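Local coordinates for protein toxin 2A (Paenibacillus larvae, PDB 5URP) that probably transfers ADP-ribose from NAD+ to a host protein, acting as a virulence toxin of this bacterium, at residues A91-K96 and G173-Y178; V103-D108 and V164-K169; L149-V154 and M191-D196; Y199-I204 and L215-R220. All blocks are in the same frame, centred on the assembly; numbering follows the deposited sequence.

Contact 1: A91-K96 and G173-Y178; sequences ALIKTK and GGNAGY
Asn-175 reaches with its amide for the turn that follows helix 79-92. Its CG lies anti to the carbonyl carbon (chi1 -62°), and this turns the amide toward residues 92-95. ND2 donates to Thr-95 O at 2.8 Å. The bond is nearly along the C=O axis, and the oxygen sits in the amide plane. Farther back, CB of Asn-175 rests 3.8 Å from Leu-92 O.

Thr-95 divides its two branches. The methyl CG2 touches Ala-176 O at 3.3 Å and lies 4.0 Å from Gly-177 CA. OG1, anti to the backbone N (chi1 -167°), reaches Ala-176 O through a water instead. Gly-177 has no side chain, and Leu-92 CD2 approaches its N at 4.4 Å.

Lys-96 runs alongside Gly-173. Its CG is 3.3 Å from Gly-173 O, and its CE approaches the same oxygen before the chain bends at its last torsion. A second water donates to Ile-93 O and accepts weakly from Lys-96 NZ and Asn-175 ND2. The backbone adds a CA-H...O contact from Lys-96 CA to Gly-174 O at 3.3 Å.

The contact ties the type I turn after helix 79-92 to the loop leading into edge strand 177-178. Trp-44 of helix 30-45 packs on Leu-92 and Thr-95. Strand 190-193 lies beside strand 177-178 and meets Leu-92 through Leu-192.

Contact 2: V103-D108 and V164-K169; sequences VYRGTD and VLIELK
Glu-167 and Tyr-104 lie side by side on one face of an antiparallel strand pair. The CG of Glu-167 is anti to its own N (chi1 177°), and the chain stays extended and passes one ring carbon, CE1. CB comes first, 4.2 Å from Tyr-104 CE1. Glu-167 CG passes Tyr-104 CE1 at 3.9 Å; its CD stays about as close to that carbon. The tip atom OE1 is 3.7 Å from Tyr-104 CE1. Ring and carboxylate planes are 63° apart, so the two groups do not stack. OE1 finds its ionic partner in Lys-216, and the tyrosine hydroxyl is hydrogen-bonded to Asp-25.

Six backbone hydrogen bonds join the strands at Val-103/Leu-168, Arg-105/Ile-166 and Thr-107/Val-164. Leu-168 N to Val-103 O is 2.8 Å and almost straight. Val-164 N to Thr-107 O is 3.0 Å.

These three pairs also set the opposite face. Val-103 CG2 rests 3.9 Å from Leu-168 CB. The methyl CG2 of Thr-107 meets Ile-166 CD1 at 3.9 Å. Arg-105 instead leads away from strand 164-170, and its NH1 donates to Ser-150 O. A glycerol, probably from the crystallisation liquor, lies near its side chain.

Strand 101-107 is an outermost strand of the five-stranded mixed sheet. Strand 164-170 lies between it and strand 214-221. Strands 149-152 and 190-193 pack against the face carrying Val-103 and Leu-168.

Contact 3: L149-V154 and M191-D196; sequences LSTSLV and MLLPRD
Leu-149, Ser-150 and Thr-151 run antiparallel to Leu-193, Leu-192 and Met-191, with strand axes at 154° and hydrogen-bonded pairs at both ends. Leu-193 N meets Leu-149 O at 2.9 Å.

Thr-151 reinforces the other end with its side chain. OG1 stands between the backbone N and the carbonyl carbon (chi1 71°), and from there it donates to Met-191 O at 2.9 Å. Thr-151 N reaches that same oxygen at 3.0 Å. The two donors come from opposite faces of the carbonyl plane, so Met-191 O is gripped twice.

Met-191 bends at chi2 and chi3 and crosses Leu-153. Its CG is 3.5 Å from Leu-153 CD2, a close apolar contact. At the far end, Leu-149 and Leu-193 lie side by side, with Leu-149 CD2 3.8 Å from Leu-193 CD1. On the other face, Leu-192 CD1 sits 3.8 Å from Ser-150 OG. That hydroxyl has stronger partners in Glu-190 and Tyr-59.

Ser-152 points away from strand 190-193. Its OG accepts from Val-154 N at 3.2 Å, an ST turn, and is also bonded to Gln-188 O. A glycerol, probably from the crystallisation liquor, lies about 4 Å from the side chain of Ser-150.

The sequence Ser-Thr-Ser at 150-152 matches the STS motif of the R-S-E class of ADP-ribosyltransferases. Gln-188 and Glu-190 fit the Q-x-E pattern. As in relatives of this class, the pair of strands probably borders the NAD+ pocket.

Contact 4: Y199-I204 and L215-R220; sequences YYIDNI and LKVEAR
A classic beta bulge sets Asp-202 and Asn-203 opposite the single residue Glu-218 in the hairpin of strands 197-207 and 214-221. Glu-218 O accepts from Asp-202 N at 2.9 Å and from Asn-203 N at 3.3 Å. Both donors lie in its carbonyl plane.

The bulge turns the side chain of Asp-202 toward strand 214-221, where Arg-220 meets it side-on. NH2 donates to Asp-202 OD1 at 3.0 Å, and NE donates to Asp-202 OD2 at 3.1 Å. Each oxygen uses its syn lone pair. The carboxylate and guanidinium planes are only 14° apart. A bend at chi3 (-92°) brings the guanidinium edge to the carboxylate, nearly in one plane. Tyr-200 stands beside it, with CD2 3.2 Å from Arg-220 NH2. Its ring is turned 75° from the guanidinium plane.

The other face is apolar. Ile-204 CG2 fits against Leu-215 CG at 3.7 Å. Ile-201 CG2 touches Val-217 CG1 at 4.0 Å.

Farther out, helix 128-138 covers part of this face, and its Ile-134 and Phe-138 pack on Ile-204. The backbone of Ile-204 is held by Lys-135 at its O and Glu-139 at its N. Leu-143 of strand 142-145 packs on Tyr-199 and Ile-201. At the start of the paired region, Ala-219 CB meets the edge of the Tyr-199 ring, 3.8 Å from CD2.

Overall arrangement
Contacts 2 and 4 share the five-stranded mixed sheet, with centres about 9 Å apart. Strands 164-170 and 214-221 are neighbours there. Contacts 1 and 3 meet in the three-stranded sheet, centres about 10 Å apart, where strand 190-193 lies between 149-152 and 177-178. Contact 2, its centre also about 10 Å from that of contact 3, is linked to it by a probable hydrogen bond from Ser-152 N to Tyr-104 O, which connects the two sheets. Contacts 1 and 4 are at the far ends, about 22 Å between centres. Along the chain, the segments of contact 3 alternate with those of contacts 1 and 2, and contact 4 follows last. This interleaving brings segments far apart in sequence together in one compact ADP-ribosyltransferase fold.

Contact 1: A91-K96 and G173-Y178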
loop_
_atom_site.group_PDB
_atom_site.type_symbol
_atom_site.label_atom_id
_atom_site.label_comp_id
_atom_site.label_asym_id
_atom_site.label_seq_id
_atom_site.Cartn_x
_atom_site.Cartn_y
_atom_site.Cartn_z
ATOM N N ALA A 91 4.449 -9.827 13.176
ATOM C CA ALA A 91 3.559 -10.629 12.355
ATOM C C ALA A 91 3.976 -10.620 10.888
ATOM O O ALA A 91 3.891 -11.651 10.209
ATOM C CB ALA A 91 2.113 -10.113 12.512
ATOM N N LEU A 92 4.386 -9.477 10.354
ATOM C CA LEU A 92 4.618 -9.435 8.916
ATOM C C LEU A 92 5.881 -10.177 8.486
ATOM O O LEU A 92 5.948 -10.609 7.338
ATOM C CB LEU A 92 4.670 -7.996 8.444
ATOM C CG LEU A 92 3.327 -7.262 8.554
ATOM C CD1 LEU A 92 3.498 -5.775 8.240
ATOM C CD2 LEU A 92 2.210 -7.823 7.647
ATOM N N ILE A 93 6.861 -10.362 9.371
ATOM C CA ILE A 93 8.039 -11.150 8.977
ATOM C C ILE A 93 7.782 -12.645 9.011
ATOM O O ILE A 93 8.661 -13.432 8.628
ATOM C CB ILE A 93 9.263 -10.764 9.828
ATOM C CG1 ILE A 93 9.038 -11.046 11.315
ATOM C CG2 ILE A 93 9.578 -9.300 9.557
ATOM C CD1 ILE A 93 10.258 -10.766 12.180
ATOM N N LYS A 94 6.588 -13.067 9.398
ATOM C CA LYS A 94 6.210 -14.468 9.394
ATOM C C LYS A 94 5.648 -14.941 8.056
ATOM O O LYS A 94 5.166 -16.073 7.971
ATOM C CB LYS A 94 5.184 -14.739 10.485
ATOM C CG LYS A 94 5.669 -14.376 11.875
ATOM C CD LYS A 94 4.687 -14.850 12.912
ATOM C CE LYS A 94 5.173 -14.538 14.312
ATOM N NZ LYS A 94 4.242 -15.045 15.359
ATOM N N THR A 95 5.672 -14.123 7.022
ATOM C CA THR A 95 5.228 -14.640 5.744
ATOM C C THR A 95 6.121 -14.110 4.637
ATOM O O THR A 95 6.868 -13.152 4.804
ATOM C CB THR A 95 3.744 -14.342 5.529
ATOM O OG1 THR A 95 3.238 -15.118 4.417
ATOM C CG2 THR A 95 3.534 -12.835 5.363
ATOM N N LYS A 96 6.111 -14.837 3.535
ATOM C CA LYS A 96 6.994 -14.605 2.405
ATOM C C LYS A 96 6.192 -14.973 1.170
ATOM O O LYS A 96 5.550 -16.027 1.152
ATOM C CB LYS A 96 8.268 -15.473 2.496
ATOM C CG LYS A 96 9.523 -14.742 2.914
ATOM C CD LYS A 96 10.751 -15.600 2.713
ATOM C CE LYS A 96 12.005 -14.772 2.772
ATOM N NZ LYS A 96 12.458 -14.629 4.184
ATOM N N GLY A 173 9.488 -13.885 -2.451
ATOM C CA GLY A 173 10.287 -13.861 -1.240
ATOM C C GLY A 173 10.089 -12.621 -0.393
ATOM O O GLY A 173 10.641 -12.544 0.716
ATOM N N GLY A 174 9.352 -11.634 -0.892
ATOM C CA GLY A 174 9.127 -10.424 -0.130
ATOM C C GLY A 174 8.157 -10.645 1.007
ATOM O O GLY A 174 7.353 -11.581 1.009
ATOM N N ASN A 175 8.230 -9.767 2.007
ATOM C CA ASN A 175 7.299 -9.828 3.133
ATOM C C ASN A 175 6.069 -9.011 2.757
ATOM O O ASN A 175 6.173 -7.816 2.484
ATOM C CB ASN A 175 7.914 -9.282 4.424
ATOM C CG ASN A 175 9.151 -10.069 4.918
ATOM O OD1 ASN A 175 10.212 -9.482 5.112
ATOM N ND2 ASN A 175 9.003 -11.368 5.172
ATOM N N ALA A 176 4.919 -9.663 2.740
ATOM C CA ALA A 176 3.631 -9.012 2.511
ATOM C C ALA A 176 2.576 -9.998 2.956
ATOM O O ALA A 176 2.691 -11.190 2.668
ATOM C CB ALA A 176 3.462 -8.638 1.040
ATOM N N GLY A 177 1.561 -9.506 3.672
ATOM C CA GLY A 177 0.586 -10.377 4.286
ATOM C C GLY A 177 -0.790 -10.101 3.750
ATOM O O GLY A 177 -1.203 -8.939 3.707
ATOM N N TYR A 178 -1.510 -11.153 3.389
ATOM C CA TYR A 178 -2.880 -11.013 2.903
ATOM C C TYR A 178 -3.778 -10.987 4.129
ATOM O O TYR A 178 -3.973 -12.019 4.769
ATOM C CB TYR A 178 -3.246 -12.168 1.985
ATOM C CG TYR A 178 -4.632 -12.048 1.422
ATOM C CD1 TYR A 178 -4.933 -11.049 0.506
ATOM C CD2 TYR A 178 -5.635 -12.922 1.801
ATOM C CE1 TYR A 178 -6.226 -10.927 -0.040
ATOM C CE2 TYR A 178 -6.944 -12.804 1.267
ATOM C CZ TYR A 178 -7.210 -11.808 0.347
ATOM O OH TYR A 178 -8.482 -11.718 -0.178
HETATM O O HOH W 1 10.000 -14.166 6.586
HETATM O O HOH W 2 2.167 -13.940 2.344
#

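Contact 2: V103-D108 and V164-K169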
loop_
_atom_site.group_PDB
_atom_site.type_symbol
_atom_site.label_atom_id
_atom_site.label_comp_id
_atom_site.label_asym_id
_atom_site.label_seq_id
_atom_site.Cartn_x
_atom_site.Cartn_y
_atom_site.Cartn_z
ATOM N N VAL A 103 0.382 -5.245 -6.805
ATOM C CA VAL A 103 -0.664 -4.724 -5.942
ATOM C C VAL A 103 -0.916 -3.260 -6.304
ATOM O O VAL A 103 -0.162 -2.633 -7.033
ATOM C CB VAL A 103 -0.341 -4.866 -4.452
ATOM C CG1 VAL A 103 -0.218 -6.344 -4.063
ATOM C CG2 VAL A 103 0.934 -4.067 -4.069
ATOM N N TYR A 104 -2.028 -2.742 -5.795
ATOM C CA TYR A 104 -2.528 -1.418 -6.164
ATOM C C TYR A 104 -2.811 -0.590 -4.924
ATOM O O TYR A 104 -3.244 -1.115 -3.892
ATOM C CB TYR A 104 -3.818 -1.564 -6.998
ATOM C CG TYR A 104 -3.596 -2.286 -8.290
ATOM C CD1 TYR A 104 -3.226 -1.589 -9.434
ATOM C CD2 TYR A 104 -3.739 -3.656 -8.371
ATOM C CE1 TYR A 104 -2.992 -2.231 -10.607
ATOM C CE2 TYR A 104 -3.521 -4.338 -9.573
ATOM C CZ TYR A 104 -3.132 -3.610 -10.687
ATOM O OH TYR A 104 -2.940 -4.245 -11.880
ATOM N N ARG A 105 -2.568 0.722 -5.016
ATOM C CA ARG A 105 -2.870 1.605 -3.900
ATOM C C ARG A 105 -3.312 2.950 -4.444
ATOM O O ARG A 105 -2.570 3.579 -5.188
ATOM C CB ARG A 105 -1.636 1.798 -3.008
ATOM C CG ARG A 105 -1.857 2.780 -1.906
ATOM C CD ARG A 105 -0.657 2.776 -0.965
ATOM N NE ARG A 105 -0.676 3.902 -0.033
ATOM C CZ ARG A 105 -1.443 3.984 1.049
ATOM N NH1 ARG A 105 -2.286 3.007 1.368
ATOM N NH2 ARG A 105 -1.381 5.062 1.814
ATOM N N GLY A 106 -4.522 3.373 -4.105
ATOM C CA GLY A 106 -4.930 4.733 -4.391
ATOM C C GLY A 106 -4.502 5.660 -3.267
ATOM O O GLY A 106 -4.645 5.338 -2.088
ATOM N N THR A 107 -3.988 6.825 -3.642
ATOM C CA THR A 107 -3.576 7.778 -2.634
ATOM C C THR A 107 -3.647 9.177 -3.246
ATOM O O THR A 107 -4.337 9.403 -4.240
ATOM C CB THR A 107 -2.189 7.374 -2.080
ATOM O OG1 THR A 107 -1.878 8.174 -0.931
ATOM C CG2 THR A 107 -1.108 7.488 -3.137
ATOM N N ASP A 108 -2.934 10.131 -2.656
ATOM C CA ASP A 108 -2.847 11.461 -3.247
ATOM C C ASP A 108 -1.381 11.885 -3.288
ATOM O O ASP A 108 -0.458 11.069 -3.175
ATOM C CB ASP A 108 -3.773 12.428 -2.509
ATOM C CG ASP A 108 -3.339 12.701 -1.082
ATOM O OD1 ASP A 108 -2.233 12.273 -0.681
ATOM O OD2 ASP A 108 -4.114 13.344 -0.364
ATOM N N VAL A 164 -3.983 9.782 -7.239
ATOM C CA VAL A 164 -2.786 9.006 -7.549
ATOM C C VAL A 164 -3.114 7.519 -7.450
ATOM O O VAL A 164 -3.722 7.072 -6.467
ATOM C CB VAL A 164 -1.619 9.350 -6.609
ATOM C CG1 VAL A 164 -0.426 8.472 -6.938
ATOM C CG2 VAL A 164 -1.281 10.847 -6.684
ATOM N N LEU A 165 -2.684 6.753 -8.455
ATOM C CA LEU A 165 -2.795 5.299 -8.465
ATOM C C LEU A 165 -1.387 4.736 -8.527
ATOM O O LEU A 165 -0.679 4.996 -9.493
ATOM C CB LEU A 165 -3.583 4.796 -9.673
ATOM C CG LEU A 165 -3.729 3.279 -9.824
ATOM C CD1 LEU A 165 -4.454 2.668 -8.636
ATOM C CD2 LEU A 165 -4.437 2.939 -11.131
ATOM N N ILE A 166 -1.020 3.944 -7.539
ATOM C CA ILE A 166 0.281 3.275 -7.528
ATOM C C ILE A 166 0.048 1.832 -7.921
ATOM O O ILE A 166 -0.820 1.158 -7.342
ATOM C CB ILE A 166 0.951 3.329 -6.149
ATOM C CG1 ILE A 166 1.041 4.747 -5.591
ATOM C CG2 ILE A 166 2.347 2.665 -6.243
ATOM C CD1 ILE A 166 1.550 4.784 -4.127
ATOM N N GLU A 167 0.810 1.361 -8.902
ATOM C CA GLU A 167 0.877 -0.047 -9.277
ATOM C C GLU A 167 2.252 -0.537 -8.815
ATOM O O GLU A 167 3.274 -0.082 -9.332
ATOM C CB GLU A 167 0.690 -0.226 -10.780
ATOM C CG GLU A 167 0.815 -1.643 -11.275
ATOM C CD GLU A 167 0.394 -1.808 -12.737
ATOM O OE1 GLU A 167 -0.583 -1.153 -13.175
ATOM O OE2 GLU A 167 1.020 -2.619 -13.435
ATOM N N LEU A 168 2.276 -1.439 -7.841
ATOM C CA LEU A 168 3.516 -1.793 -7.149
ATOM C C LEU A 168 3.818 -3.265 -7.351
ATOM O O LEU A 168 2.975 -4.118 -7.088
ATOM C CB LEU A 168 3.360 -1.462 -5.662
ATOM C CG LEU A 168 4.521 -1.700 -4.745
ATOM C CD1 LEU A 168 5.577 -0.664 -5.057
ATOM C CD2 LEU A 168 4.029 -1.565 -3.322
ATOM N N LYS A 169 5.041 -3.582 -7.786
ATOM C CA LYS A 169 5.438 -4.969 -7.949
ATOM C C LYS A 169 6.162 -5.403 -6.684
ATOM O O LYS A 169 7.062 -4.699 -6.228
ATOM C CB LYS A 169 6.354 -5.134 -9.163
ATOM C CG LYS A 169 5.725 -4.672 -10.465
ATOM C CD LYS A 169 6.733 -4.608 -11.596
ATOM C CE LYS A 169 6.104 -4.091 -12.879
ATOM N NZ LYS A 169 7.114 -3.855 -13.948
#

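Contact 3: L149-V154 and M191-D196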
loop_
_atom_site.group_PDB
_atom_site.type_symbol
_atom_site.label_atom_id
_atom_site.label_comp_id
_atom_site.label_asym_id
_atom_site.label_seq_id
_atom_site.Cartn_x
_atom_site.Cartn_y
_atom_site.Cartn_z
ATOM N N LEU A 149 2.335 0.007 4.697
ATOM C CA LEU A 149 1.907 0.232 3.323
ATOM C C LEU A 149 0.774 -0.736 3.009
ATOM O O LEU A 149 0.995 -1.912 2.710
ATOM C CB LEU A 149 3.092 0.080 2.374
ATOM C CG LEU A 149 2.890 0.521 0.935
ATOM C CD1 LEU A 149 2.437 1.966 0.845
ATOM C CD2 LEU A 149 4.206 0.332 0.167
ATOM N N SER A 150 -0.458 -0.216 3.079
ATOM C CA SER A 150 -1.653 -0.969 2.746
ATOM C C SER A 150 -1.892 -0.877 1.244
ATOM O O SER A 150 -1.946 0.229 0.685
ATOM C CB SER A 150 -2.872 -0.407 3.496
ATOM O OG SER A 150 -2.794 -0.624 4.895
ATOM N N THR A 151 -2.063 -2.029 0.606
ATOM C CA THR A 151 -2.275 -2.136 -0.827
ATOM C C THR A 151 -3.362 -3.177 -1.042
ATOM O O THR A 151 -3.825 -3.803 -0.087
ATOM C CB THR A 151 -0.998 -2.568 -1.557
ATOM O OG1 THR A 151 -0.727 -3.937 -1.270
ATOM C CG2 THR A 151 0.182 -1.708 -1.141
ATOM N N SER A 152 -3.799 -3.347 -2.288
ATOM C CA SER A 152 -4.823 -4.329 -2.628
ATOM C C SER A 152 -4.372 -5.208 -3.783
ATOM O O SER A 152 -3.688 -4.758 -4.716
ATOM C CB SER A 152 -6.160 -3.638 -3.027
ATOM O OG SER A 152 -7.160 -4.603 -3.343
ATOM N N LEU A 153 -4.825 -6.465 -3.761
ATOM C CA LEU A 153 -4.576 -7.367 -4.880
ATOM C C LEU A 153 -5.320 -6.956 -6.139
ATOM O O LEU A 153 -4.979 -7.413 -7.234
ATOM C CB LEU A 153 -4.977 -8.795 -4.521
ATOM C CG LEU A 153 -4.114 -9.560 -3.540
ATOM C CD1 LEU A 153 -4.750 -10.929 -3.321
ATOM C CD2 LEU A 153 -2.700 -9.707 -4.085
ATOM N N VAL A 154 -6.352 -6.138 -6.008
ATOM C CA VAL A 154 -7.067 -5.683 -7.190
ATOM C C VAL A 154 -7.083 -4.161 -7.218
ATOM O O VAL A 154 -6.934 -3.464 -6.202
ATOM C CB VAL A 154 -8.510 -6.238 -7.306
ATOM C CG1 VAL A 154 -8.471 -7.722 -7.495
ATOM C CG2 VAL A 154 -9.339 -5.823 -6.139
ATOM N N MET A 191 -3.239 -6.407 0.892
ATOM C CA MET A 191 -1.895 -6.930 1.136
ATOM C C MET A 191 -1.175 -5.865 1.955
ATOM O O MET A 191 -1.018 -4.722 1.504
ATOM C CB MET A 191 -1.144 -7.211 -0.167
ATOM C CG MET A 191 -1.722 -8.278 -1.028
ATOM S SD MET A 191 -1.582 -9.931 -0.325
ATOM C CE MET A 191 0.175 -10.096 -0.201
ATOM N N LEU A 192 -0.725 -6.233 3.149
ATOM C CA LEU A 192 -0.108 -5.288 4.061
ATOM C C LEU A 192 1.396 -5.483 4.008
ATOM O O LEU A 192 1.873 -6.598 4.225
ATOM C CB LEU A 192 -0.632 -5.507 5.471
ATOM C CG LEU A 192 -0.117 -4.584 6.568
ATOM C CD1 LEU A 192 -0.341 -3.131 6.235
ATOM C CD2 LEU A 192 -0.755 -4.928 7.909
ATOM N N LEU A 193 2.116 -4.420 3.710
ATOM C CA LEU A 193 3.576 -4.498 3.632
ATOM C C LEU A 193 4.181 -3.838 4.865
ATOM O O LEU A 193 3.588 -2.939 5.476
ATOM C CB LEU A 193 4.105 -3.810 2.369
ATOM C CG LEU A 193 4.059 -4.499 1.002
ATOM C CD1 LEU A 193 4.053 -3.422 -0.079
ATOM C CD2 LEU A 193 5.210 -5.390 0.702
ATOM N N PRO A 194 5.387 -4.254 5.247
ATOM C CA PRO A 194 6.040 -3.703 6.430
ATOM C C PRO A 194 6.211 -2.203 6.359
ATOM O O PRO A 194 6.266 -1.613 5.277
ATOM C CB PRO A 194 7.421 -4.390 6.417
ATOM C CG PRO A 194 7.234 -5.628 5.621
ATOM C CD PRO A 194 6.149 -5.354 4.632
ATOM N N ARG A 195 6.283 -1.584 7.532
ATOM C CA ARG A 195 6.693 -0.194 7.590
ATOM C C ARG A 195 8.135 -0.046 7.095
ATOM O O ARG A 195 8.897 -1.004 7.049
ATOM C CB ARG A 195 6.532 0.338 9.011
ATOM C CG ARG A 195 7.546 -0.137 10.027
ATOM C CD ARG A 195 7.118 0.280 11.429
ATOM N NE ARG A 195 8.005 -0.246 12.451
ATOM C CZ ARG A 195 9.085 0.365 12.913
ATOM N NH1 ARG A 195 9.467 1.553 12.445
ATOM N NH2 ARG A 195 9.799 -0.225 13.856
ATOM N N ASP A 196 8.478 1.180 6.701
ATOM C CA ASP A 196 9.767 1.516 6.112
ATOM C C ASP A 196 10.027 0.765 4.806
ATOM O O ASP A 196 11.180 0.453 4.474
ATOM C CB ASP A 196 10.886 1.256 7.126
ATOM C CG ASP A 196 10.855 2.225 8.298
ATOM O OD1 ASP A 196 10.506 3.401 8.095
ATOM O OD2 ASP A 196 11.255 1.831 9.418
#

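Contact 4: Y199-I204 and L215-R220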
loop_
_atom_site.group_PDB
_atom_site.type_symbol
_atom_site.label_atom_id
_atom_site.label_comp_id
_atom_site.label_asym_id
_atom_site.label_seq_id
_atom_site.Cartn_x
_atom_site.Cartn_y
_atom_site.Cartn_z
ATOM N N TYR A 199 10.500 1.687 -2.207
ATOM C CA TYR A 199 10.032 1.321 -3.530
ATOM C C TYR A 199 10.576 2.299 -4.558
ATOM O O TYR A 199 10.652 3.507 -4.321
ATOM C CB TYR A 199 8.489 1.211 -3.563
ATOM C CG TYR A 199 7.659 2.397 -3.129
ATOM C CD1 TYR A 199 7.467 2.700 -1.783
ATOM C CD2 TYR A 199 6.985 3.157 -4.065
ATOM C CE1 TYR A 199 6.662 3.766 -1.392
ATOM C CE2 TYR A 199 6.167 4.211 -3.680
ATOM C CZ TYR A 199 6.018 4.511 -2.352
ATOM O OH TYR A 199 5.212 5.560 -1.997
ATOM N N TYR A 200 10.951 1.751 -5.699
ATOM C CA TYR A 200 11.602 2.499 -6.755
ATOM C C TYR A 200 10.606 2.817 -7.853
ATOM O O TYR A 200 9.913 1.918 -8.332
ATOM C CB TYR A 200 12.767 1.691 -7.327
ATOM C CG TYR A 200 13.492 2.332 -8.482
ATOM C CD1 TYR A 200 14.467 3.312 -8.280
ATOM C CD2 TYR A 200 13.245 1.923 -9.782
ATOM C CE1 TYR A 200 15.120 3.891 -9.343
ATOM C CE2 TYR A 200 13.897 2.498 -10.853
ATOM C CZ TYR A 200 14.859 3.469 -10.620
ATOM O OH TYR A 200 15.535 4.033 -11.662
ATOM N N ILE A 201 10.581 4.080 -8.275
ATOM C CA ILE A 201 9.633 4.548 -9.288
ATOM C C ILE A 201 10.224 4.366 -10.684
ATOM O O ILE A 201 11.180 5.048 -11.073
ATOM C CB ILE A 201 9.229 6.000 -9.033
ATOM C CG1 ILE A 201 8.515 6.080 -7.671
ATOM C CG2 ILE A 201 8.246 6.474 -10.128
ATOM C CD1 ILE A 201 8.170 7.486 -7.249
ATOM N N ASP A 202 9.636 3.443 -11.442
ATOM C CA ASP A 202 10.006 3.200 -12.832
ATOM C C ASP A 202 9.340 4.188 -13.791
ATOM O O ASP A 202 9.962 4.607 -14.772
ATOM C CB ASP A 202 9.631 1.767 -13.214
ATOM C CG ASP A 202 10.438 0.737 -12.453
ATOM O OD1 ASP A 202 11.671 0.741 -12.629
ATOM O OD2 ASP A 202 9.850 -0.054 -11.676
ATOM N N ASN A 203 8.088 4.576 -13.537
ATOM C CA ASN A 203 7.384 5.416 -14.495
ATOM C C ASN A 203 6.284 6.202 -13.795
ATOM O O ASN A 203 5.646 5.699 -12.870
ATOM C CB ASN A 203 6.790 4.554 -15.614
ATOM C CG ASN A 203 6.406 5.362 -16.826
ATOM O OD1 ASN A 203 7.262 5.842 -17.555
ATOM N ND2 ASN A 203 5.124 5.517 -17.041
ATOM N N ILE A 204 6.091 7.447 -14.237
ATOM C CA ILE A 204 4.970 8.293 -13.816
ATOM C C ILE A 204 4.318 8.855 -15.073
ATOM O O ILE A 204 5.008 9.415 -15.930
ATOM C CB ILE A 204 5.429 9.445 -12.894
ATOM C CG1 ILE A 204 5.979 8.906 -11.567
ATOM C CG2 ILE A 204 4.275 10.417 -12.628
ATOM C CD1 ILE A 204 6.609 9.959 -10.677
ATOM N N LEU A 215 -2.741 10.582 -11.738
ATOM C CA LEU A 215 -1.331 10.299 -11.937
ATOM C C LEU A 215 -1.081 8.839 -11.582
ATOM O O LEU A 215 -1.375 8.420 -10.462
ATOM C CB LEU A 215 -0.476 11.212 -11.063
ATOM C CG LEU A 215 0.938 11.475 -11.499
ATOM C CD1 LEU A 215 0.960 12.325 -12.777
ATOM C CD2 LEU A 215 1.586 12.192 -10.345
ATOM N N LYS A 216 -0.520 8.082 -12.521
ATOM C CA LYS A 216 -0.214 6.681 -12.317
ATOM C C LYS A 216 1.274 6.530 -12.049
ATOM O O LYS A 216 2.088 7.036 -12.822
ATOM C CB LYS A 216 -0.596 5.819 -13.519
ATOM C CG LYS A 216 -0.532 4.334 -13.122
ATOM C CD LYS A 216 -0.823 3.378 -14.232
ATOM C CE LYS A 216 -0.626 1.927 -13.727
ATOM N NZ LYS A 216 -0.645 0.957 -14.847
ATOM N N VAL A 217 1.604 5.832 -10.970
ATOM C CA VAL A 217 2.980 5.602 -10.534
ATOM C C VAL A 217 3.224 4.105 -10.630
ATOM O O VAL A 217 2.513 3.326 -9.996
ATOM C CB VAL A 217 3.189 6.083 -9.097
ATOM C CG1 VAL A 217 4.617 5.753 -8.607
ATOM C CG2 VAL A 217 2.863 7.587 -9.008
ATOM N N GLU A 218 4.210 3.701 -11.417
ATOM C CA GLU A 218 4.567 2.292 -11.535
ATOM C C GLU A 218 5.879 2.117 -10.784
ATOM O O GLU A 218 6.847 2.813 -11.082
ATOM C CB GLU A 218 4.673 1.856 -12.999
ATOM C CG GLU A 218 3.303 1.904 -13.644
ATOM C CD GLU A 218 3.294 1.846 -15.151
ATOM O OE1 GLU A 218 4.329 1.545 -15.758
ATOM O OE2 GLU A 218 2.201 2.083 -15.726
ATOM N N ALA A 219 5.881 1.227 -9.803
ATOM C CA ALA A 219 7.017 1.110 -8.890
ATOM C C ALA A 219 7.256 -0.346 -8.519
ATOM O O ALA A 219 6.403 -1.216 -8.709
ATOM C CB ALA A 219 6.800 1.918 -7.618
ATOM N N ARG A 220 8.450 -0.583 -7.970
ATOM C CA ARG A 220 8.910 -1.889 -7.517
ATOM C C ARG A 220 9.321 -1.802 -6.059
ATOM O O ARG A 220 10.125 -0.935 -5.708
ATOM C CB ARG A 220 10.165 -2.348 -8.270
ATOM C CG ARG A 220 10.042 -2.733 -9.695
ATOM C CD ARG A 220 11.466 -3.101 -10.174
ATOM N NE ARG A 220 12.172 -1.958 -10.759
ATOM C CZ ARG A 220 13.497 -1.822 -10.827
ATOM N NH1 ARG A 220 14.320 -2.744 -10.341
ATOM N NH2 ARG A 220 14.017 -0.741 -11.403
#